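Hypothetical signal peptide protein (PDB 3PJY) is of unknown function, a DUF192-family protein with a predicted signal peptide that has been put forward as a putative transcription regulator. Local coordinates at residues M61-T66 / L70-I75; R57-W62 / A103-L108; V10-A15 / H20-E25; V3-E8 / H47-D52; F74-S77 / I81-I84. All coordinates share one frame; numbering follows the deposited sequence. Where two conformers were deposited one is given.

In the fold
The large mixed sheet ties all five contacts together. Strand 70-75 serves interactions 1 and 5, whose centres lie 13 Å apart, and strand 102-109 beside it serves interaction 2. Interactions 1 and 2 share Met61 and have centres 7 Å apart. Phe51 of interaction 4 touches Met61 CE. Interactions 3 and 4 both use strand 6-13. They join where Glu25 O receives Leu50 N at 2.9 Å, a probable hydrogen bond. Leu106 of interaction 2 packs on Val24 of interaction 3, CD1 to CG1 3.7 Å. Interactions 4 and 5 do not touch; their centres are about 17 Å apart. A sulfate ion sits at the outer edge of interaction 2.

Interaction 1 of 5, residues M61-T66 / L70-I75; sequences MWMKNT and LDMLFI
Met61 and Met63 reach from the loop after strand 60-61 onto Leu70, Met72 and Phe74 of strand 70-75. This loop packs on one face of the large mixed beta sheet of the DUF192 fold. All three methionines here are selenomethionines.

Met72 is the chain to follow. Its CG lies anti to the carbonyl carbon (chi1 -61°). Beyond CG the chain runs straight out from the strand. CB and CG lead away from the backbone without meeting the loop. SE then comes against Met61 CB at 3.7 Å, with Met61 CG a little farther. The tip, CE, passes between the two loop methionines. It touches Met61 CB at 3.9 Å and Met63 SE at 3.7 Å. Met72 and Met63 slide past each other in opposite directions.

Against strand 70-75 Met61 offers CB and CG; the bends at chi2 and chi3 carry its tip elsewhere, to strand 102-109. Its CG lies 3.8 Å from Phe74 CE1, approaching the ring obliquely. Met63 is bent in the same way, and its CE comes 4.0 Å from Leu70 CG.

The loop makes a type II beta turn from Met63 to Thr66, closed by Thr66 N to Met63 O. Behind the contact, Glu107 of strand 102-109 touches Met61, Leu70 and Met72. At the turn end, Leu70 CD1 sits 3.8 Å from Met63 SE and 4.0 Å from Thr66 CG2.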
# COMPACT_ATOMS: atom_id res chain seq x y z
N MSE B 61 5.65 -12.30 23.28
CA MSE B 61 4.30 -11.81 23.05
C MSE B 61 3.29 -12.78 23.63
O MSE B 61 3.58 -13.93 23.84
CB MSE B 61 4.06 -11.71 21.55
CG MSE B 61 5.09 -10.92 20.75
SE MSE B 61 5.12 -9.02 21.15
CE MSE B 61 3.45 -8.50 20.43
N TRP B 62 2.11 -12.25 23.89
CA TRP B 62 0.97 -13.08 24.30
C TRP B 62 -0.35 -12.47 23.88
O TRP B 62 -0.39 -11.38 23.28
CB TRP B 62 1.03 -13.41 25.80
CG TRP B 62 0.83 -12.24 26.77
CD1 TRP B 62 0.64 -10.93 26.46
CD2 TRP B 62 0.86 -12.30 28.21
NE1 TRP B 62 0.53 -10.16 27.61
CE2 TRP B 62 0.69 -10.98 28.69
CE3 TRP B 62 1.03 -13.32 29.12
CZ2 TRP B 62 0.65 -10.68 30.07
CZ3 TRP B 62 1.01 -13.02 30.50
CH2 TRP B 62 0.83 -11.72 30.94
N MSE B 63 -1.44 -13.16 24.23
CA MSE B 63 -2.79 -12.80 23.82
C MSE B 63 -3.71 -12.46 24.99
O MSE B 63 -4.93 -12.46 24.87
CB MSE B 63 -3.39 -13.88 22.93
CG MSE B 63 -2.64 -14.09 21.63
SE MSE B 63 -2.90 -12.66 20.40
CE MSE B 63 -4.62 -13.20 19.90
N LYS B 64 -3.10 -12.13 26.11
CA LYS B 64 -3.86 -11.72 27.28
C LYS B 64 -4.77 -10.54 26.93
O LYS B 64 -4.35 -9.56 26.29
CB LYS B 64 -2.93 -11.31 28.39
CG LYS B 64 -3.70 -11.04 29.68
CD LYS B 64 -2.80 -10.59 30.77
CE LYS B 64 -3.59 -10.51 32.08
NZ LYS B 64 -2.83 -9.71 33.01
N ASN B 65 -6.04 -10.73 27.29
CA ASN B 65 -7.10 -9.74 27.04
C ASN B 65 -7.34 -9.39 25.58
O ASN B 65 -7.98 -8.36 25.27
CB ASN B 65 -6.86 -8.44 27.84
CG ASN B 65 -6.82 -8.66 29.33
OD1 ASN B 65 -7.53 -9.53 29.86
ND2 ASN B 65 -5.99 -7.90 30.03
N THR B 66 -6.80 -10.20 24.67
CA THR B 66 -6.92 -9.92 23.23
C THR B 66 -8.00 -10.80 22.66
O THR B 66 -7.96 -12.04 22.77
CB THR B 66 -5.59 -10.13 22.52
OG1 THR B 66 -4.62 -9.23 23.07
CG2 THR B 66 -5.70 -9.84 21.05
N LEU B 70 -5.01 -13.31 15.91
CA LEU B 70 -3.91 -12.54 15.25
C LEU B 70 -2.88 -13.46 14.62
O LEU B 70 -2.60 -14.53 15.13
CB LEU B 70 -3.20 -11.61 16.24
CG LEU B 70 -4.06 -10.56 16.90
CD1 LEU B 70 -3.22 -9.77 17.96
CD2 LEU B 70 -4.69 -9.59 15.86
N ASP B 71 -2.26 -12.97 13.55
CA ASP B 71 -0.98 -13.47 13.06
C ASP B 71 0.13 -12.52 13.56
O ASP B 71 -0.05 -11.29 13.59
CB ASP B 71 -0.91 -13.46 11.52
CG ASP B 71 -1.77 -14.50 10.84
OD1 ASP B 71 -2.34 -15.41 11.52
OD2 ASP B 71 -1.88 -14.43 9.58
N MSE B 72 1.24 -13.10 14.01
CA MSE B 72 2.39 -12.37 14.54
C MSE B 72 3.59 -12.56 13.65
O MSE B 72 3.96 -13.71 13.34
CB MSE B 72 2.72 -12.81 15.99
CG MSE B 72 1.66 -12.57 16.93
SE MSE B 72 2.31 -13.22 18.64
CE MSE B 72 0.78 -12.65 19.72
N LEU B 73 4.23 -11.47 13.22
CA LEU B 73 5.42 -11.54 12.40
C LEU B 73 6.57 -10.89 13.20
O LEU B 73 6.45 -9.76 13.62
CB LEU B 73 5.26 -10.82 11.06
CG LEU B 73 4.16 -11.30 10.11
CD1 LEU B 73 2.74 -10.96 10.59
CD2 LEU B 73 4.36 -10.64 8.75
N PHE B 74 7.64 -11.65 13.42
CA PHE B 74 8.83 -11.22 14.18
C PHE B 74 9.86 -10.75 13.19
O PHE B 74 10.25 -11.51 12.32
CB PHE B 74 9.32 -12.42 14.98
CG PHE B 74 8.36 -12.82 16.08
CD1 PHE B 74 8.45 -12.22 17.33
CD2 PHE B 74 7.41 -13.77 15.89
CE1 PHE B 74 7.59 -12.58 18.35
CE2 PHE B 74 6.54 -14.11 16.90
CZ PHE B 74 6.63 -13.49 18.13
N ILE B 75 10.29 -9.50 13.30
CA ILE B 75 10.95 -8.80 12.24
C ILE B 75 12.28 -8.21 12.68
O ILE B 75 12.37 -7.55 13.72
CB ILE B 75 10.03 -7.68 11.66
CG1 ILE B 75 8.74 -8.33 11.07
CG2 ILE B 75 10.74 -6.83 10.61
CD1 ILE B 75 7.65 -7.29 10.73

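Interaction 2 of 5, residues R57-W62 / A103-L108; sequences RPVMMW and AYVLEL. With SO4 (sulfate ion), chain G.
Val59 lays its CG2 against CG2 of Val105 at 3.9 Å, the two side chains sliding past each other in opposite directions. Val105 has CG1 anti to the backbone N (chi1 166°). Its CG2 meets both Val59 CG2 and Met61 SE, while its CG1 meets Met61 CE.

Met61, a selenomethionine, comes tip to tip with Val105, CE to CG1 3.9 Å. The same CE lies 3.2 Å from Glu107 OE2. This is a close approach of a methyl to a carboxylate oxygen, and the two chains come from opposite directions. Phe53 of strand 47-53 covers both valines.

At the outer end Arg57 is stretched out from CG to NE and holds a sulfate, probably from the crystallisation liquor. The sulfur lies in the guanidinium plane, at its edge. NE gives O1 a hydrogen bond of 3.1 Å (155°) and makes a second, weak one to O4. Another weak bond runs from NH2 to O3 at 3.3 Å. Pro58 CG touches O2.

The segment 57-62 lies over the face of the large mixed sheet. Where strand 102-109 pairs with strand 70-75, Ala103 and Tyr104 both face Ile75, a classic beta bulge.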
# COMPACT_ATOMS: atom_id res chain seq x y z
N ARG B 57 16.65 -7.49 20.33
CA ARG B 57 16.70 -8.37 21.51
C ARG B 57 15.57 -9.37 21.34
O ARG B 57 14.58 -9.07 20.69
CB ARG B 57 16.50 -7.54 22.80
CG ARG B 57 16.64 -8.34 24.05
CD ARG B 57 16.48 -7.55 25.35
NE ARG B 57 16.72 -8.51 26.43
CZ ARG B 57 17.05 -8.19 27.67
NH1 ARG B 57 17.18 -6.91 28.02
NH2 ARG B 57 17.28 -9.16 28.55
N PRO B 58 15.67 -10.59 21.93
CA PRO B 58 14.48 -11.44 21.84
C PRO B 58 13.29 -10.82 22.54
O PRO B 58 13.47 -10.04 23.51
CB PRO B 58 14.92 -12.72 22.54
CG PRO B 58 16.39 -12.74 22.34
CD PRO B 58 16.82 -11.29 22.53
N VAL B 59 12.09 -11.12 22.05
CA VAL B 59 10.88 -10.59 22.65
C VAL B 59 9.86 -11.70 22.88
O VAL B 59 9.90 -12.79 22.26
CB VAL B 59 10.23 -9.48 21.81
CG1 VAL B 59 11.23 -8.37 21.53
CG2 VAL B 59 9.73 -9.99 20.55
N MSE B 60 8.97 -11.42 23.80
CA MSE B 60 7.90 -12.33 24.20
C MSE B 60 6.57 -11.62 23.98
O MSE B 60 6.34 -10.51 24.48
CB MSE B 60 8.09 -12.70 25.67
CG MSE B 60 9.40 -13.39 25.88
SE MSE B 60 9.56 -14.25 27.62
CE MSE B 60 8.96 -12.99 28.42
N MSE B 61 5.65 -12.30 23.28
CA MSE B 61 4.30 -11.81 23.05
C MSE B 61 3.29 -12.78 23.63
O MSE B 61 3.58 -13.93 23.84
CB MSE B 61 4.06 -11.71 21.55
CG MSE B 61 5.09 -10.92 20.75
SE MSE B 61 5.12 -9.02 21.15
CE MSE B 61 3.45 -8.50 20.43
N TRP B 62 2.11 -12.25 23.89
CA TRP B 62 0.97 -13.08 24.30
C TRP B 62 -0.35 -12.47 23.88
O TRP B 62 -0.39 -11.38 23.28
CB TRP B 62 1.03 -13.41 25.80
CG TRP B 62 0.83 -12.24 26.77
CD1 TRP B 62 0.64 -10.93 26.46
CD2 TRP B 62 0.86 -12.30 28.21
NE1 TRP B 62 0.53 -10.16 27.61
CE2 TRP B 62 0.69 -10.98 28.69
CE3 TRP B 62 1.03 -13.32 29.12
CZ2 TRP B 62 0.65 -10.68 30.07
CZ3 TRP B 62 1.01 -13.02 30.50
CH2 TRP B 62 0.83 -11.72 30.94
N ALA B 103 13.68 -6.74 16.17
CA ALA B 103 13.51 -5.32 16.43
C ALA B 103 12.05 -4.87 16.45
O ALA B 103 11.72 -3.82 16.98
CB ALA B 103 14.28 -4.50 15.38
N TYR B 104 11.18 -5.64 15.80
CA TYR B 104 9.76 -5.31 15.64
C TYR B 104 8.93 -6.56 15.68
O TYR B 104 9.40 -7.67 15.35
CB TYR B 104 9.46 -4.62 14.32
CG TYR B 104 10.27 -3.41 14.00
CD1 TYR B 104 11.46 -3.53 13.29
CD2 TYR B 104 9.83 -2.14 14.35
CE1 TYR B 104 12.19 -2.47 12.96
CE2 TYR B 104 10.60 -1.02 14.02
CZ TYR B 104 11.79 -1.22 13.37
OH TYR B 104 12.53 -0.13 13.01
N VAL B 105 7.66 -6.41 16.04
CA VAL B 105 6.65 -7.43 15.80
C VAL B 105 5.48 -6.72 15.10
O VAL B 105 5.06 -5.63 15.49
CB VAL B 105 6.17 -8.11 17.06
CG1 VAL B 105 4.89 -8.93 16.87
CG2 VAL B 105 7.29 -9.03 17.64
N LEU B 106 4.98 -7.34 14.03
CA LEU B 106 3.75 -6.88 13.35
C LEU B 106 2.63 -7.83 13.71
O LEU B 106 2.74 -9.04 13.47
CB LEU B 106 3.97 -6.82 11.83
CG LEU B 106 2.80 -6.38 10.99
CD1 LEU B 106 2.29 -5.01 11.37
CD2 LEU B 106 3.21 -6.45 9.52
N GLU B 107 1.55 -7.28 14.28
CA GLU B 107 0.34 -8.05 14.50
C GLU B 107 -0.72 -7.68 13.47
O GLU B 107 -1.02 -6.51 13.25
CB GLU B 107 -0.22 -7.84 15.89
CG GLU B 107 0.58 -8.52 16.95
CD GLU B 107 0.03 -8.38 18.36
OE1 GLU B 107 -0.85 -7.56 18.66
OE2 GLU B 107 0.52 -9.13 19.22
N LEU B 108 -1.27 -8.69 12.82
CA LEU B 108 -2.29 -8.56 11.81
C LEU B 108 -3.47 -9.47 12.16
O LEU B 108 -3.32 -10.41 12.97
CB LEU B 108 -1.74 -8.99 10.45
CG LEU B 108 -0.53 -8.19 9.93
CD1 LEU B 108 0.08 -8.87 8.70
CD2 LEU B 108 -0.96 -6.78 9.63
S SO4 G . 16.92 -12.15 26.54
O1 SO4 G . 15.65 -11.46 26.26
O2 SO4 G . 16.94 -13.47 25.87
O3 SO4 G . 17.08 -12.36 27.98
O4 SO4 G . 18.06 -11.42 25.99

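Interaction 3 of 5, residues V10-A15 / H20-E25; sequences VRLITA and HDLTVE
Val10 and Leu22 form an antiparallel hydrogen-bonded pair, and Leu12 and His20 form the next one. Four backbone bonds of 2.9 Å join the two strands of this beta hairpin. Those between Val10 and Leu22 are nearly straight, at 169° and 171°. The bond from His20 N to Leu12 O is more bent, at 150°. Between these pairs Arg11 and Asp21 make a non-hydrogen-bonded pair. There Asp21 CA and Arg11 CA add CA-H...O contacts to Val10 O and His20 O, respectively.

The face bearing Val10, Leu12 and Leu22 is tightly packed and mostly apolar; His20 lies at its end. Val10 crosses Val24 at about a right angle, CG2 to CG1 3.9 Å, while its CG1 meets the other methyl, CG2, of Val24. Leu12 CD1 and Leu22 CD1 touch at 3.8 Å. Leu12, Leu22 and Val24 are all buried.

The face bearing Arg11 and Asp21 is looser across the hairpin. Their chains lie side by side and point the same way, yet it is the aliphatic part of Arg11 that comes near Asp21 OD1, CB at 3.4 Å. Arg11 NE stays 5.4 Å from that oxygen. The Arg11 guanidinium, partly exposed, has Ile13 CD1 over the centre of one face, and its NH1 bonds Thr19 OG1. Asp21 is buried in the dimer, and its OD2 is hydrogen-bonded to His47 NE2 and Thr23 OG1 of the second subunit.

His20 NE2 is hydrogen-bonded to Asp46. Strand 123-126 flanks strand 6-13, strand 47-53 flanks strand 19-27, and helix 112-116 packs on Leu12 and His20.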
# COMPACT_ATOMS: atom_id res chain seq x y z
N VAL B 10 3.02 1.06 5.58
CA VAL B 10 4.13 0.14 5.42
C VAL B 10 3.74 -0.82 4.29
O VAL B 10 2.58 -0.89 3.85
CB VAL B 10 4.46 -0.61 6.71
CG1 VAL B 10 4.85 0.39 7.78
CG2 VAL B 10 3.29 -1.49 7.16
N ARG B 11 4.71 -1.59 3.87
CA ARG B 11 4.43 -2.61 2.88
C ARG B 11 5.19 -3.87 3.11
O ARG B 11 6.34 -3.85 3.58
CB ARG B 11 4.67 -2.13 1.49
CG ARG B 11 6.06 -1.75 1.16
CD ARG B 11 6.07 -0.83 -0.09
NE ARG B 11 7.45 -0.62 -0.60
CZ ARG B 11 7.99 -1.23 -1.68
NH1 ARG B 11 7.29 -2.08 -2.45
NH2 ARG B 11 9.25 -0.95 -2.02
N LEU B 12 4.51 -4.96 2.84
CA LEU B 12 5.13 -6.28 2.82
C LEU B 12 5.52 -6.62 1.41
O LEU B 12 4.73 -6.40 0.48
CB LEU B 12 4.16 -7.33 3.38
CG LEU B 12 3.84 -7.31 4.86
CD1 LEU B 12 2.63 -8.17 5.25
CD2 LEU B 12 5.09 -7.78 5.64
N ILE B 13 6.77 -7.05 1.23
CA ILE B 13 7.33 -7.38 -0.07
C ILE B 13 7.73 -8.85 0.00
O ILE B 13 8.52 -9.24 0.87
CB ILE B 13 8.53 -6.55 -0.46
CG1 ILE B 13 8.17 -5.04 -0.32
CG2 ILE B 13 8.95 -6.90 -1.90
CD1 ILE B 13 9.37 -4.14 -0.09
N THR B 14 7.21 -9.66 -0.90
CA THR B 14 7.48 -11.09 -0.85
C THR B 14 8.59 -11.47 -1.80
O THR B 14 9.03 -10.69 -2.67
CB THR B 14 6.20 -11.91 -1.18
OG1 THR B 14 5.87 -11.75 -2.56
CG2 THR B 14 5.04 -11.48 -0.27
N ALA B 15 9.04 -12.72 -1.68
CA ALA B 15 10.08 -13.23 -2.54
C ALA B 15 9.76 -13.17 -4.02
O ALA B 15 10.67 -13.04 -4.85
CB ALA B 15 10.43 -14.73 -2.14
N HIS B 20 2.37 -5.39 -0.93
CA HIS B 20 1.06 -5.14 -0.35
C HIS B 20 1.15 -4.12 0.78
O HIS B 20 1.89 -4.30 1.71
CB HIS B 20 0.42 -6.39 0.18
CG HIS B 20 -1.04 -6.23 0.46
ND1 HIS B 20 -2.02 -6.54 -0.46
CD2 HIS B 20 -1.69 -5.80 1.58
CE1 HIS B 20 -3.21 -6.29 0.08
NE2 HIS B 20 -3.03 -5.86 1.32
N ASP B 21 0.35 -3.08 0.68
CA ASP B 21 0.35 -2.03 1.66
C ASP B 21 -0.58 -2.28 2.84
O ASP B 21 -1.68 -2.86 2.69
CB ASP B 21 -0.06 -0.69 1.03
CG ASP B 21 0.88 -0.24 -0.06
OD1 ASP B 21 2.12 -0.36 0.06
OD2 ASP B 21 0.40 0.30 -1.05
N LEU B 22 -0.12 -1.82 3.99
CA LEU B 22 -0.85 -1.86 5.23
C LEU B 22 -0.78 -0.51 5.91
O LEU B 22 0.18 0.28 5.71
CB LEU B 22 -0.29 -2.92 6.21
CG LEU B 22 -0.11 -4.34 5.70
CD1 LEU B 22 0.84 -5.15 6.62
CD2 LEU B 22 -1.47 -5.01 5.56
N THR B 23 -1.75 -0.25 6.78
CA THR B 23 -1.70 0.92 7.67
C THR B 23 -1.54 0.35 9.07
O THR B 23 -2.30 -0.52 9.48
CB THR B 23 -2.99 1.69 7.63
OG1 THR B 23 -3.16 2.23 6.33
CG2 THR B 23 -2.90 2.85 8.62
N VAL B 24 -0.52 0.80 9.76
CA VAL B 24 -0.24 0.32 11.09
C VAL B 24 -0.23 1.43 12.12
O VAL B 24 0.22 2.56 11.83
CB VAL B 24 1.08 -0.46 11.18
CG1 VAL B 24 0.95 -1.75 10.28
CG2 VAL B 24 2.29 0.34 10.77
N GLU B 25 -0.72 1.10 13.32
CA GLU B 25 -0.45 1.90 14.51
C GLU B 25 0.88 1.50 15.09
O GLU B 25 1.17 0.30 15.19
CB GLU B 25 -1.56 1.67 15.52
CG GLU B 25 -2.86 2.31 15.14
CD GLU B 25 -4.01 1.71 15.97
OE1 GLU B 25 -4.36 0.55 15.72
OE2 GLU B 25 -4.53 2.37 16.82

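Interaction 4 of 5, residues V3-E8 / H47-D52; sequences VSYAKE and HGMLFD
Tyr5 turns one ring face to Met49, a selenomethionine, in a CH-pi contact. Tyr5 lies just before strand 6-13, and Met49 lies on strand 47-53 of the large mixed sheet. These strands are not neighbours in the sheet: strand 19-27 runs between them. The contact therefore reaches across that strand through side chains alone.

Farther along, Glu8 and Leu50 lie aslant to one another. Leu50 is buried, and its CD2 is the atom that meets Glu8. Glu8 is deposited in two conformers; in the one described, its chain is extended beyond CG. Its OE1 then comes to 3.9 Å from Leu50 CD2, but with a second conformer present this light touch is uncertain.

Tyr5 is held beside other groups as well. Glu25 of strand 19-27 and Arg40 touch it, and Arg40 also touches Met49. Arg40 forms a salt bridge with Glu25, so the charged pair borders this aromatic contact.

The side chains of Tyr5 and Met49 cross at about a right angle. Met49 has CG anti to its backbone N (chi1 179°) and runs on extended to SE. A bend at chi3 (-74°) then swings CE over the tyrosine. CE stands 4.2 Å from the ring centroid, 28° off the normal. The methyl sits over the CE2 side of the face, off the centre: Tyr5 CE2 is nearest to Met49 CE at 3.8 Å, with Tyr5 CZ at 4.0 Å.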
# COMPACT_ATOMS: atom_id res chain seq x y z
N VAL B 3 -5.85 7.61 24.28
CA VAL B 3 -4.58 7.08 23.81
C VAL B 3 -4.44 7.26 22.30
O VAL B 3 -5.38 7.07 21.57
CB VAL B 3 -4.41 5.61 24.17
CG1 VAL B 3 -3.06 5.01 23.63
CG2 VAL B 3 -4.46 5.43 25.67
N SER B 4 -3.27 7.72 21.89
CA SER B 4 -3.02 7.94 20.47
C SER B 4 -1.80 7.13 20.04
O SER B 4 -0.94 6.78 20.88
CB SER B 4 -2.77 9.41 20.17
OG SER B 4 -1.65 9.86 20.91
N TYR B 5 -1.77 6.84 18.73
CA TYR B 5 -0.66 6.14 18.11
C TYR B 5 -0.31 6.86 16.82
O TYR B 5 -1.22 7.28 16.08
CB TYR B 5 -1.04 4.71 17.74
CG TYR B 5 -1.53 3.86 18.89
CD1 TYR B 5 -2.83 3.97 19.35
CD2 TYR B 5 -0.71 2.97 19.52
CE1 TYR B 5 -3.27 3.22 20.41
CE2 TYR B 5 -1.15 2.22 20.59
CZ TYR B 5 -2.44 2.33 21.02
OH TYR B 5 -2.91 1.60 22.09
N ALA B 6 0.98 6.99 16.56
CA ALA B 6 1.40 7.37 15.22
C ALA B 6 0.92 6.29 14.26
O ALA B 6 0.95 5.09 14.59
CB ALA B 6 2.92 7.49 15.18
N LYS B 7 0.46 6.70 13.09
CA LYS B 7 0.10 5.75 12.05
C LYS B 7 1.09 5.85 10.92
O LYS B 7 1.59 6.96 10.59
CB LYS B 7 -1.31 5.98 11.56
CG LYS B 7 -2.33 5.63 12.64
CD LYS B 7 -3.76 5.91 12.22
CE LYS B 7 -4.68 5.77 13.44
NZ LYS B 7 -6.10 5.95 13.07
N GLU B 8 1.30 4.76 10.19
CA GLU B 8 2.08 4.89 8.96
C GLU B 8 1.76 3.79 7.96
O GLU B 8 1.43 2.65 8.34
CB GLU B 8 3.58 4.87 9.24
CG GLU B 8 4.09 3.60 9.87
CD GLU B 8 5.60 3.61 10.07
OE1 GLU B 8 6.18 2.52 10.29
OE2 GLU B 8 6.20 4.72 10.01
N HIS B 47 -5.11 -3.42 8.17
CA HIS B 47 -4.63 -2.67 9.31
C HIS B 47 -4.00 -3.60 10.34
O HIS B 47 -4.48 -4.71 10.57
CB HIS B 47 -5.74 -1.89 9.97
CG HIS B 47 -6.14 -0.65 9.24
ND1 HIS B 47 -5.89 0.61 9.75
CD2 HIS B 47 -6.80 -0.46 8.07
CE1 HIS B 47 -6.37 1.52 8.91
NE2 HIS B 47 -6.93 0.90 7.89
N GLY B 48 -2.96 -3.11 11.00
CA GLY B 48 -2.29 -3.85 12.05
C GLY B 48 -1.60 -2.95 13.04
O GLY B 48 -1.78 -1.73 13.02
N MSE B 49 -0.85 -3.58 13.93
CA MSE B 49 -0.09 -2.85 14.92
C MSE B 49 1.36 -3.30 14.81
O MSE B 49 1.67 -4.49 14.81
CB MSE B 49 -0.67 -3.08 16.30
CG MSE B 49 0.11 -2.34 17.36
SE MSE B 49 -0.76 -2.20 19.10
CE MSE B 49 -2.08 -0.89 18.67
N LEU B 50 2.24 -2.31 14.72
CA LEU B 50 3.66 -2.54 14.59
C LEU B 50 4.29 -2.13 15.95
O LEU B 50 4.27 -0.97 16.35
CB LEU B 50 4.29 -1.73 13.48
CG LEU B 50 5.79 -1.92 13.23
CD1 LEU B 50 6.09 -3.37 12.83
CD2 LEU B 50 6.25 -0.94 12.13
N PHE B 51 4.82 -3.13 16.62
CA PHE B 51 5.49 -2.99 17.92
C PHE B 51 6.94 -2.67 17.63
O PHE B 51 7.66 -3.48 17.02
CB PHE B 51 5.37 -4.27 18.71
CG PHE B 51 3.95 -4.62 19.10
CD1 PHE B 51 3.08 -5.15 18.15
CD2 PHE B 51 3.46 -4.38 20.38
CE1 PHE B 51 1.76 -5.42 18.44
CE2 PHE B 51 2.11 -4.69 20.68
CZ PHE B 51 1.27 -5.19 19.74
N ASP B 52 7.41 -1.51 18.08
CA ASP B 52 8.79 -1.03 17.85
C ASP B 52 9.47 -1.06 19.20
O ASP B 52 9.19 -0.24 20.09
CB ASP B 52 8.74 0.38 17.29
CG ASP B 52 10.12 0.97 17.06
OD1 ASP B 52 11.11 0.37 17.47
OD2 ASP B 52 10.20 2.05 16.46

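Interaction 5 of 5, residues F74-S77 / I81-I84; sequences FIAS and IRTI
Two backbone hydrogen bonds join Phe74 to the strand 81-84. Phe74 N gives one to Thr83 O at 2.9 Å, nearly straight at 170°. Arg82 N gives the other to Phe74 O at 2.8 Å, bent to 154°. Both donors lie nearly along the C=O axis of their acceptors.

The second bond comes from Arg82 and not from Thr83 because the register slips by one. Arg82 and Thr83 both face Phe74, which is a classic beta bulge. It lies in the beta hairpin of strands 70-75 and 81-88, at the edge of the large mixed sheet. Beyond the bulge Ile75 pairs with Ile81 as a non-hydrogen-bonded pair.

Apolar packing is carried by that isoleucine pair. The side chains lie side by side and point the same way, CG1 to CG1 4.0 Å. On the outer side, Ala76 CB meets Arg82 CG at 4.1 Å.

One charge interaction leads out of the hairpin: Arg82 is bent at chi2 and chi3, and its NH2 forms a salt bridge with Glu100.

The polar and aromatic contacts fall at Phe74. Thr83 OG1 approaches the ring obliquely, 3.4 Å from CD2. Its position between the backbone N and the carbonyl carbon (chi1 61°) puts it there. Thr83 O lies in the ring plane at its edge.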
# COMPACT_ATOMS: atom_id res chain seq x y z
N PHE B 74 7.64 -11.65 13.42
CA PHE B 74 8.83 -11.22 14.18
C PHE B 74 9.86 -10.75 13.19
O PHE B 74 10.25 -11.51 12.32
CB PHE B 74 9.32 -12.42 14.98
CG PHE B 74 8.36 -12.82 16.08
CD1 PHE B 74 8.45 -12.22 17.33
CD2 PHE B 74 7.41 -13.77 15.89
CE1 PHE B 74 7.59 -12.58 18.35
CE2 PHE B 74 6.54 -14.11 16.90
CZ PHE B 74 6.63 -13.49 18.13
N ILE B 75 10.29 -9.50 13.30
CA ILE B 75 10.95 -8.80 12.24
C ILE B 75 12.28 -8.21 12.68
O ILE B 75 12.37 -7.55 13.72
CB ILE B 75 10.03 -7.68 11.66
CG1 ILE B 75 8.74 -8.33 11.07
CG2 ILE B 75 10.74 -6.83 10.61
CD1 ILE B 75 7.65 -7.29 10.73
N ALA B 76 13.30 -8.43 11.87
CA ALA B 76 14.65 -7.90 12.17
C ALA B 76 14.72 -6.40 11.92
O ALA B 76 13.86 -5.82 11.27
CB ALA B 76 15.67 -8.65 11.32
N SER B 77 15.80 -5.74 12.38
CA SER B 77 15.93 -4.29 12.15
C SER B 77 15.95 -3.86 10.68
O SER B 77 15.57 -2.72 10.36
CB SER B 77 17.19 -3.72 12.85
OG SER B 77 18.30 -4.40 12.40
N ILE B 81 11.45 -10.59 7.80
CA ILE B 81 10.59 -11.39 8.64
C ILE B 81 11.33 -12.68 8.98
O ILE B 81 11.59 -13.52 8.11
CB ILE B 81 9.26 -11.68 7.94
CG1 ILE B 81 8.52 -10.39 7.63
CG2 ILE B 81 8.43 -12.60 8.79
CD1 ILE B 81 7.50 -10.53 6.47
N ARG B 82 11.66 -12.84 10.26
CA ARG B 82 12.45 -13.98 10.74
C ARG B 82 11.58 -15.17 11.01
O ARG B 82 11.92 -16.28 10.56
CB ARG B 82 13.24 -13.61 12.00
CG ARG B 82 14.19 -12.46 11.80
CD ARG B 82 15.34 -12.81 10.90
NE ARG B 82 16.01 -14.02 11.36
CZ ARG B 82 16.86 -14.74 10.63
NH1 ARG B 82 17.18 -14.38 9.39
NH2 ARG B 82 17.40 -15.83 11.17
N THR B 83 10.50 -14.98 11.75
CA THR B 83 9.57 -16.03 12.04
C THR B 83 8.15 -15.47 12.07
O THR B 83 7.94 -14.26 12.26
CB THR B 83 9.86 -16.74 13.37
OG1 THR B 83 9.75 -15.83 14.42
CG2 THR B 83 11.28 -17.31 13.41
N ILE B 84 7.21 -16.39 11.91
CA ILE B 84 5.80 -16.06 11.85
C ILE B 84 5.05 -17.02 12.71
O ILE B 84 5.24 -18.26 12.59
CB ILE B 84 5.24 -16.11 10.42
CG1 ILE B 84 5.99 -15.15 9.51
CG2 ILE B 84 3.75 -15.80 10.44
CD1 ILE B 84 5.52 -15.13 8.03